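Local atomic coordinates of catalase (Bacillus pumilus, PDB entry 4QOL), a protein that breaks down hydrogen peroxide to water and oxygen at a heme and also shows peroxidase-like reactivity toward phenolic substrates. Residues Y271-T284 / Q414-G426. Numbering follows the deposited sequence.
Sequences YDELDYDPCDPTKT and QKIEKPNDFKQAG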
loop_
_atom_site.group_PDB
_atom_site.type_symbol
_atom_site.label_atom_id
_atom_site.label_comp_id
_atom_site.label_asym_id
_atom_site.label_seq_id
_atom_site.Cartn_x
_atom_site.Cartn_y
_atom_site.Cartn_z
ATOM N N TYR A 271 -2.214 -1.183 -46.572
ATOM C CA TYR A 271 -2.861 -2.300 -45.851
ATOM C C TYR A 271 -3.427 -3.267 -46.833
ATOM O O TYR A 271 -3.248 -4.501 -46.745
ATOM C CB TYR A 271 -4.028 -1.822 -44.949
ATOM C CG TYR A 271 -4.853 -3.013 -44.388
ATOM C CD1 TYR A 271 -4.483 -3.657 -43.206
ATOM C CD2 TYR A 271 -5.963 -3.516 -45.066
ATOM C CE1 TYR A 271 -5.201 -4.737 -42.709
ATOM C CE2 TYR A 271 -6.669 -4.621 -44.605
ATOM C CZ TYR A 271 -6.307 -5.219 -43.407
ATOM O OH TYR A 271 -7.011 -6.317 -42.890
ATOM N N ASP A 272 -4.185 -2.712 -47.777
ATOM C CA ASP A 272 -5.214 -3.516 -48.429
ATOM C C ASP A 272 -4.673 -4.445 -49.449
ATOM O O ASP A 272 -5.368 -5.385 -49.828
ATOM C CB ASP A 272 -6.219 -2.601 -49.167
ATOM C CG ASP A 272 -6.894 -1.648 -48.242
ATOM O OD1 ASP A 272 -7.763 -2.093 -47.470
ATOM O OD2 ASP A 272 -6.495 -0.480 -48.266
ATOM N N GLU A 273 -3.458 -4.152 -49.897
ATOM C CA GLU A 273 -2.777 -4.933 -50.882
ATOM C C GLU A 273 -1.721 -5.923 -50.351
ATOM O O GLU A 273 -1.224 -6.745 -51.120
ATOM C CB GLU A 273 -2.296 -3.960 -51.979
ATOM C CG GLU A 273 -3.413 -3.708 -53.015
ATOM C CD GLU A 273 -2.963 -2.816 -54.147
ATOM O OE1 GLU A 273 -1.723 -2.743 -54.374
ATOM O OE2 GLU A 273 -3.840 -2.179 -54.823
ATOM N N LEU A 274 -1.391 -5.892 -49.046
ATOM C CA LEU A 274 -0.426 -6.805 -48.432
ATOM C C LEU A 274 -1.150 -8.092 -48.110
ATOM O O LEU A 274 -2.362 -8.051 -47.918
ATOM C CB LEU A 274 0.135 -6.212 -47.144
ATOM C CG LEU A 274 1.080 -5.020 -47.228
ATOM C CD1 LEU A 274 1.227 -4.406 -45.834
ATOM C CD2 LEU A 274 2.437 -5.467 -47.724
ATOM N N ASP A 275 -0.407 -9.220 -47.956
ATOM C CA ASP A 275 -1.005 -10.497 -47.531
ATOM C C ASP A 275 -0.864 -10.773 -45.994
ATOM O O ASP A 275 -1.118 -11.898 -45.521
ATOM C CB ASP A 275 -0.400 -11.707 -48.325
ATOM C CG ASP A 275 1.020 -11.993 -48.002
ATOM O OD1 ASP A 275 1.611 -11.312 -47.140
ATOM O OD2 ASP A 275 1.605 -12.948 -48.585
ATOM N N TYR A 276 -0.577 -9.693 -45.250
ATOM C CA TYR A 276 -0.649 -9.721 -43.796
ATOM C C TYR A 276 -1.204 -8.376 -43.403
ATOM O O TYR A 276 -1.319 -7.431 -44.227
ATOM C CB TYR A 276 0.742 -10.011 -43.222
ATOM C CG TYR A 276 1.789 -8.969 -43.572
ATOM C CD1 TYR A 276 2.566 -9.073 -44.713
ATOM C CD2 TYR A 276 2.005 -7.887 -42.752
ATOM C CE1 TYR A 276 3.559 -8.152 -45.024
ATOM C CE2 TYR A 276 2.994 -6.940 -43.064
ATOM C CZ TYR A 276 3.724 -7.026 -44.231
ATOM O OH TYR A 276 4.699 -6.081 -44.501
ATOM N N ASP A 277 -1.597 -8.284 -42.146
ATOM C CA ASP A 277 -1.999 -7.002 -41.510
ATOM C C ASP A 277 -0.741 -6.257 -41.033
ATOM O O ASP A 277 0.027 -6.776 -40.230
ATOM C CB ASP A 277 -2.945 -7.280 -40.337
ATOM C CG ASP A 277 -3.465 -6.047 -39.667
ATOM O OD1 ASP A 277 -2.821 -4.969 -39.700
ATOM O OD2 ASP A 277 -4.535 -6.164 -39.102
ATOM N N PRO A 278 -0.481 -5.026 -41.570
ATOM C CA PRO A 278 0.739 -4.324 -41.210
ATOM C C PRO A 278 0.786 -3.949 -39.705
ATOM O O PRO A 278 1.872 -3.614 -39.223
ATOM C CB PRO A 278 0.739 -3.102 -42.123
ATOM C CG PRO A 278 -0.657 -2.956 -42.514
ATOM C CD PRO A 278 -1.168 -4.353 -42.656
ATOM N N CYS A 279 -0.359 -4.006 -39.026
ATOM C CA CYS A 279 -0.464 -3.723 -37.590
ATOM C C CYS A 279 -0.602 -5.014 -36.759
ATOM O O CYS A 279 -0.979 -4.976 -35.570
ATOM C CB CYS A 279 -1.615 -2.789 -37.284
ATOM S SG CYS A 279 -1.369 -1.116 -37.978
ATOM N N ASP A 280 -0.239 -6.150 -37.355
ATOM C CA ASP A 280 -0.035 -7.388 -36.637
ATOM C C ASP A 280 1.418 -7.481 -36.110
ATOM O O ASP A 280 2.336 -7.587 -36.899
ATOM C CB ASP A 280 -0.282 -8.577 -37.631
ATOM C CG ASP A 280 -0.123 -9.965 -36.998
ATOM O OD1 ASP A 280 0.258 -10.073 -35.810
ATOM O OD2 ASP A 280 -0.319 -10.989 -37.730
ATOM N N PRO A 281 1.625 -7.431 -34.767
ATOM C CA PRO A 281 2.997 -7.369 -34.235
ATOM C C PRO A 281 3.741 -8.728 -34.258
ATOM O O PRO A 281 4.870 -8.761 -33.841
ATOM C CB PRO A 281 2.776 -6.886 -32.813
ATOM C CG PRO A 281 1.481 -7.524 -32.428
ATOM C CD PRO A 281 0.625 -7.501 -33.705
ATOM N N THR A 282 3.141 -9.761 -34.825
ATOM C CA THR A 282 3.835 -10.968 -35.188
ATOM C C THR A 282 4.470 -10.874 -36.589
ATOM O O THR A 282 5.103 -11.817 -37.035
ATOM C CB THR A 282 2.969 -12.237 -35.162
ATOM O OG1 THR A 282 2.008 -12.181 -36.228
ATOM C CG2 THR A 282 2.335 -12.422 -33.822
ATOM N N LYS A 283 4.345 -9.703 -37.256
ATOM C CA LYS A 283 4.871 -9.467 -38.591
ATOM C C LYS A 283 5.948 -8.393 -38.570
ATOM O O LYS A 283 5.808 -7.371 -37.875
ATOM C CB LYS A 283 3.748 -8.979 -39.539
ATOM C CG LYS A 283 2.570 -9.910 -39.633
ATOM C CD LYS A 283 2.945 -11.178 -40.393
ATOM C CE LYS A 283 1.812 -12.174 -40.526
ATOM N NZ LYS A 283 1.528 -12.851 -39.228
ATOM N N THR A 284 6.931 -8.532 -39.447
ATOM C CA THR A 284 7.832 -7.443 -39.871
ATOM C C THR A 284 7.428 -6.939 -41.255
ATOM O O THR A 284 6.589 -7.544 -41.952
ATOM C CB THR A 284 9.278 -7.883 -39.949
ATOM O OG1 THR A 284 9.407 -9.017 -40.820
ATOM C CG2 THR A 284 9.784 -8.257 -38.562
ATOM N N GLN A 414 -13.117 -10.464 -32.337
ATOM C CA GLN A 414 -12.840 -11.246 -33.512
ATOM C C GLN A 414 -11.390 -11.068 -33.947
ATOM O O GLN A 414 -10.886 -9.943 -34.024
ATOM C CB GLN A 414 -13.771 -10.714 -34.642
ATOM C CG GLN A 414 -13.769 -11.439 -35.974
ATOM C CD GLN A 414 -14.663 -10.653 -36.970
ATOM O OE1 GLN A 414 -15.597 -9.950 -36.565
ATOM N NE2 GLN A 414 -14.350 -10.745 -38.246
ATOM N N LYS A 415 -10.765 -12.154 -34.364
ATOM C CA LYS A 415 -9.380 -12.110 -34.842
ATOM C C LYS A 415 -9.236 -11.281 -36.078
ATOM O O LYS A 415 -10.164 -11.167 -36.871
ATOM C CB LYS A 415 -8.847 -13.564 -35.038
ATOM C CG LYS A 415 -7.340 -13.654 -35.252
ATOM C CD LYS A 415 -6.933 -14.944 -35.948
ATOM C CE LYS A 415 -7.143 -16.145 -35.069
ATOM N NZ LYS A 415 -6.575 -17.339 -35.765
ATOM N N ILE A 416 -8.098 -10.593 -36.209
ATOM C CA ILE A 416 -7.808 -9.889 -37.414
ATOM C C ILE A 416 -7.905 -10.806 -38.648
ATOM O O ILE A 416 -7.725 -12.051 -38.593
ATOM C CB ILE A 416 -6.382 -9.279 -37.441
ATOM C CG1 ILE A 416 -5.320 -10.375 -37.148
ATOM C CG2 ILE A 416 -6.273 -8.123 -36.455
ATOM C CD1 ILE A 416 -3.958 -9.995 -37.625
ATOM N N GLU A 417 -8.194 -10.162 -39.773
ATOM C CA GLU A 417 -8.079 -10.844 -41.062
ATOM C C GLU A 417 -6.635 -11.018 -41.442
ATOM O O GLU A 417 -5.753 -10.374 -40.884
ATOM C CB GLU A 417 -8.813 -10.034 -42.149
ATOM C CG GLU A 417 -10.309 -9.937 -41.846
ATOM C CD GLU A 417 -11.124 -11.201 -42.112
ATOM O OE1 GLU A 417 -12.374 -11.057 -42.083
ATOM O OE2 GLU A 417 -10.551 -12.332 -42.321
ATOM N N LYS A 418 -6.396 -11.899 -42.384
ATOM C CA LYS A 418 -5.041 -12.224 -42.855
ATOM C C LYS A 418 -4.029 -12.501 -41.721
ATOM O O LYS A 418 -2.929 -11.965 -41.764
ATOM C CB LYS A 418 -4.459 -11.112 -43.729
ATOM C CG LYS A 418 -5.362 -10.548 -44.830
ATOM C CD LYS A 418 -4.630 -9.363 -45.532
ATOM C CE LYS A 418 -4.658 -7.972 -44.891
ATOM N NZ LYS A 418 -4.005 -6.950 -45.791
ATOM N N PRO A 419 -4.333 -13.439 -40.841
ATOM C CA PRO A 419 -3.353 -13.660 -39.745
ATOM C C PRO A 419 -2.072 -14.253 -40.238
ATOM O O PRO A 419 -1.021 -13.940 -39.663
ATOM C CB PRO A 419 -4.058 -14.658 -38.825
ATOM C CG PRO A 419 -5.119 -15.320 -39.672
ATOM C CD PRO A 419 -5.564 -14.218 -40.629
ATOM N N ASN A 420 -2.141 -15.147 -41.247
ATOM C CA ASN A 420 -0.931 -15.601 -41.961
ATOM C C ASN A 420 0.189 -15.991 -40.998
ATOM O O ASN A 420 1.290 -15.408 -41.044
ATOM C CB ASN A 420 -0.424 -14.477 -42.922
ATOM C CG ASN A 420 0.233 -15.018 -44.204
ATOM O OD1 ASN A 420 0.411 -14.295 -45.237
ATOM N ND2 ASN A 420 0.631 -16.241 -44.148
ATOM N N ASP A 421 -0.049 -17.045 -40.192
ATOM C CA ASP A 421 0.784 -17.320 -38.988
ATOM C C ASP A 421 2.126 -17.930 -39.302
ATOM O O ASP A 421 2.991 -17.889 -38.445
ATOM C CB ASP A 421 0.056 -18.254 -38.000
ATOM C CG ASP A 421 -1.131 -17.595 -37.321
ATOM O OD1 ASP A 421 -1.164 -16.340 -37.198
ATOM O OD2 ASP A 421 -2.019 -18.345 -36.870
ATOM N N PHE A 422 2.312 -18.462 -40.524
ATOM C CA PHE A 422 3.519 -19.254 -40.861
ATOM C C PHE A 422 4.472 -18.689 -41.902
ATOM O O PHE A 422 5.644 -19.043 -41.913
ATOM C CB PHE A 422 3.144 -20.692 -41.199
ATOM C CG PHE A 422 2.232 -21.306 -40.228
ATOM C CD1 PHE A 422 2.708 -21.710 -38.992
ATOM C CD2 PHE A 422 0.872 -21.436 -40.473
ATOM C CE1 PHE A 422 1.887 -22.293 -38.071
ATOM C CE2 PHE A 422 0.019 -21.974 -39.515
ATOM C CZ PHE A 422 0.536 -22.393 -38.288
ATOM N N LYS A 423 3.997 -17.790 -42.766
ATOM C CA LYS A 423 4.795 -17.365 -43.864
ATOM C C LYS A 423 6.094 -16.678 -43.494
ATOM O O LYS A 423 7.145 -17.041 -43.983
ATOM C CB LYS A 423 3.969 -16.466 -44.807
ATOM C CG LYS A 423 4.791 -16.007 -45.988
ATOM C CD LYS A 423 3.944 -15.376 -47.096
ATOM C CE LYS A 423 4.823 -14.489 -47.960
ATOM N NZ LYS A 423 4.054 -13.889 -49.092
ATOM N N GLN A 424 6.021 -15.642 -42.654
ATOM C CA GLN A 424 7.242 -14.932 -42.288
ATOM C C GLN A 424 8.206 -15.766 -41.462
ATOM O O GLN A 424 9.413 -15.526 -41.525
ATOM C CB GLN A 424 6.874 -13.633 -41.541
ATOM C CG GLN A 424 6.184 -12.624 -42.436
ATOM C CD GLN A 424 6.228 -11.229 -41.873
ATOM O OE1 GLN A 424 6.636 -11.022 -40.731
ATOM N NE2 GLN A 424 5.889 -10.213 -42.715
ATOM N N ALA A 425 7.709 -16.722 -40.671
ATOM C CA ALA A 425 8.581 -17.651 -39.933
ATOM C C ALA A 425 9.415 -18.453 -40.936
ATOM O O ALA A 425 10.589 -18.676 -40.693
ATOM C CB ALA A 425 7.783 -18.574 -39.069
ATOM N N GLY A 426 8.793 -18.874 -42.009
ATOM C CA GLY A 426 9.519 -19.616 -43.057
ATOM C C GLY A 426 10.550 -18.702 -43.718
ATOM O O GLY A 426 11.660 -19.146 -44.044
HETATM O O HOH W 1 -5.693 -7.251 -47.688
HETATM O O HOH W 2 4.331 -11.065 -47.420
HETATM O O HOH W 3 -1.132 -10.450 -40.413
HETATM O O HOH W 4 1.106 -14.791 -36.922
#
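Lys283 and Lys418 reach across this contact in opposite directions, each bringing its ammonium group to backbone carbonyls of the other segment, a worked example of how lysines can join irregular chain, here 271-284 and 416-420. The closely packed part gathers round buried Lys283, with Ile416 CD1 against Asp280. The Lys283 chain, bent at chi2 (-71°) and chi4, brings NZ 2.8 Å from Pro419 O, almost in line with that carbonyl. NZ also bonds Asn420 O from above its carbonyl plane, while Asp280 OD2, 3.0 Å from Lys283 NZ, supplies the countercharge. Arg138 bridges Asp280 and Asp421, adding a second cation between the segments. A water joins Asp277 N, Asp280 OD2 and Lys418 O.

In the same packed part, the Gln424 amide grips the backbone of Thr284 at both ends. Thr284 N donates to Gln424 OE1 (2.8 Å) in the carbonyl plane, on a lone pair, and Gln424 NE2 returns a bond to Thr284 O (2.9 Å), which fixes the amide's rotation; NE2 also lies over one face of Tyr276.

Lys418 NZ donates to Leu274 O (2.9 Å). It also donates to Tyr276 O and sits over the centre of the Tyr271 ring in a cation-pi contact; Arg29 of the second subunit makes another with Tyr271.

The looser side is held by exposed Lys423, fully extended, whose NZ meets the syn lone pair of Asp275 OD2 (2.7 Å); a water donates to Asp275 OD1 and takes only a weak bond from Lys423 NZ.

Together these bonds fasten the loop between barrel strands 258-267 and 293-302 to the chain leading into helix 423-431 and to its first turn, joining beta-barrel to C-terminal helical region in the catalase fold.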